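Local coordinates for conserved hypothetical protein (Pseudomonas aeruginosa, PDB 1YLL) that is of unknown function but belongs to the HutD family of the cupin clan and is probably linked to histidine utilisation, at residues Y61-S66 and D110-Y115. Numbering follows the deposited sequence.
Sequences YQRIIS and DFNLIY
Tyr115 packs its ring over the aliphatic part of Gln62 where two antiparallel strands of a cupin-type beta-barrel run side by side. The strands lie in the interior of their sheet, between strands 42-49 and 91-94. Six backbone hydrogen bonds join them, two in each of the pairs Gln62-Tyr115, Ile64-Leu113 and Ser66-Phe111.

Tyr115 has the most surface buried here. With chi1 at 71°, its ring is tucked over its own backbone, which brings it beside the Gln62 chain on the same side of the sheet. Gln62 CB makes a CH-pi contact over one face, 4.0 Å from the centroid of the Tyr115 ring. Gln62 CG sits 3.5 Å from Tyr115 CE2. Leu177 of the second subunit also packs on both residues, so this face of the sheet reaches the subunit interface.

Ile114 points to the other face, with Arg63 and Ile65. Its two branches have different partners. Ile114 CG2 meets Tyr61 CB at 3.6 Å, and the two side chains run nearly perpendicular. Ile114 CD1 lies over one face of the Arg63 guanidinium, displaced from its middle. Phe58 touches both Arg63 and Ile114.

A bend at chi3 (58°) turns the Arg63 guanidinium toward Asn112. Arg63 NE donates to a water at 2.8 Å. Arg63 NH2 donates to Asn112 OD1 at 2.9 Å, approaching from above the amide carbonyl plane.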
# COMPACT_ATOMS: atom_id res chain seq x y z
N TYR D 61 -10.77 -20.15 -31.46
CA TYR D 61 -10.05 -19.50 -30.36
C TYR D 61 -8.55 -19.59 -30.47
O TYR D 61 -8.01 -20.52 -31.08
CB TYR D 61 -10.41 -20.15 -29.03
CG TYR D 61 -11.82 -19.93 -28.56
CD1 TYR D 61 -12.81 -20.88 -28.82
CD2 TYR D 61 -12.16 -18.80 -27.83
CE1 TYR D 61 -14.12 -20.71 -28.34
CE2 TYR D 61 -13.46 -18.61 -27.34
CZ TYR D 61 -14.44 -19.57 -27.59
OH TYR D 61 -15.69 -19.44 -27.03
N GLN D 62 -7.87 -18.60 -29.87
CA GLN D 62 -6.41 -18.57 -29.77
C GLN D 62 -6.11 -19.15 -28.37
O GLN D 62 -6.80 -18.85 -27.42
CB GLN D 62 -5.89 -17.13 -29.80
CG GLN D 62 -4.41 -17.01 -29.49
CD GLN D 62 -3.57 -17.69 -30.54
OE1 GLN D 62 -2.73 -18.55 -30.25
NE2 GLN D 62 -3.78 -17.29 -31.78
N ARG D 63 -5.09 -19.96 -28.27
CA ARG D 63 -4.73 -20.55 -26.98
C ARG D 63 -3.30 -20.21 -26.63
O ARG D 63 -2.43 -20.10 -27.49
CB ARG D 63 -4.88 -22.08 -27.02
CG ARG D 63 -6.30 -22.59 -27.31
CD ARG D 63 -6.42 -24.10 -27.01
NE ARG D 63 -6.08 -24.40 -25.61
CZ ARG D 63 -6.25 -25.59 -25.05
NH1 ARG D 63 -6.76 -26.59 -25.75
NH2 ARG D 63 -5.92 -25.79 -23.76
N ILE D 64 -3.06 -20.03 -25.33
CA ILE D 64 -1.69 -19.86 -24.85
C ILE D 64 -1.65 -20.78 -23.63
O ILE D 64 -2.44 -20.62 -22.69
CB ILE D 64 -1.37 -18.44 -24.39
CG1 ILE D 64 -1.68 -17.44 -25.52
CG2 ILE D 64 0.12 -18.35 -24.04
CD1 ILE D 64 -1.17 -16.01 -25.19
N ILE D 65 -0.73 -21.75 -23.63
CA ILE D 65 -0.66 -22.69 -22.52
C ILE D 65 0.73 -22.62 -21.90
O ILE D 65 1.71 -22.34 -22.58
CB ILE D 65 -0.90 -24.13 -23.05
CG1 ILE D 65 -1.00 -25.12 -21.90
CG2 ILE D 65 0.21 -24.52 -24.03
CD1 ILE D 65 -1.79 -26.33 -22.30
N SER D 66 0.78 -22.85 -20.59
CA SER D 66 2.04 -22.86 -19.85
C SER D 66 2.05 -24.03 -18.86
O SER D 66 1.08 -24.25 -18.17
CB SER D 66 2.24 -21.59 -19.01
OG SER D 66 2.29 -20.40 -19.78
N ASP D 110 -1.17 -27.47 -15.90
CA ASP D 110 -0.86 -26.36 -16.76
C ASP D 110 -1.81 -25.20 -16.48
O ASP D 110 -2.77 -25.33 -15.73
CB ASP D 110 -0.92 -26.75 -18.25
CG ASP D 110 -2.25 -27.30 -18.68
OD1 ASP D 110 -3.32 -26.86 -18.18
OD2 ASP D 110 -2.23 -28.18 -19.57
N PHE D 111 -1.46 -24.06 -17.06
CA PHE D 111 -2.22 -22.82 -16.92
C PHE D 111 -2.59 -22.46 -18.36
O PHE D 111 -1.72 -22.40 -19.24
CB PHE D 111 -1.27 -21.81 -16.29
CG PHE D 111 -1.84 -20.44 -16.16
CD1 PHE D 111 -2.90 -20.18 -15.27
CD2 PHE D 111 -1.31 -19.39 -16.89
CE1 PHE D 111 -3.41 -18.90 -15.14
CE2 PHE D 111 -1.83 -18.09 -16.75
CZ PHE D 111 -2.87 -17.86 -15.88
N ASN D 112 -3.88 -22.20 -18.59
CA ASN D 112 -4.37 -21.98 -19.95
C ASN D 112 -5.14 -20.71 -20.13
O ASN D 112 -6.02 -20.46 -19.34
CB ASN D 112 -5.37 -23.09 -20.32
CG ASN D 112 -4.71 -24.37 -20.78
OD1 ASN D 112 -4.14 -24.42 -21.87
ND2 ASN D 112 -4.81 -25.42 -19.97
N LEU D 113 -4.83 -19.94 -21.18
CA LEU D 113 -5.64 -18.77 -21.52
C LEU D 113 -6.25 -19.16 -22.87
O LEU D 113 -5.53 -19.61 -23.73
CB LEU D 113 -4.76 -17.54 -21.79
CG LEU D 113 -5.30 -16.09 -21.77
CD1 LEU D 113 -4.68 -15.27 -22.85
CD2 LEU D 113 -6.81 -16.00 -21.78
N ILE D 114 -7.57 -19.05 -23.02
CA ILE D 114 -8.19 -19.33 -24.32
C ILE D 114 -9.03 -18.08 -24.59
O ILE D 114 -9.81 -17.69 -23.73
CB ILE D 114 -9.09 -20.57 -24.22
CG1 ILE D 114 -8.24 -21.76 -23.77
CG2 ILE D 114 -9.80 -20.86 -25.59
CD1 ILE D 114 -9.01 -23.06 -23.62
N TYR D 115 -8.87 -17.48 -25.77
CA TYR D 115 -9.66 -16.29 -26.05
C TYR D 115 -9.97 -16.15 -27.53
O TYR D 115 -9.30 -16.73 -28.39
CB TYR D 115 -8.94 -15.03 -25.55
CG TYR D 115 -7.72 -14.64 -26.34
CD1 TYR D 115 -7.77 -13.66 -27.33
CD2 TYR D 115 -6.49 -15.25 -26.10
CE1 TYR D 115 -6.63 -13.30 -28.06
CE2 TYR D 115 -5.34 -14.90 -26.82
CZ TYR D 115 -5.42 -13.92 -27.80
OH TYR D 115 -4.29 -13.61 -28.53
O HOH W 1 -4.84 -22.67 -23.77
O HOH W 2 -0.59 -19.92 -20.33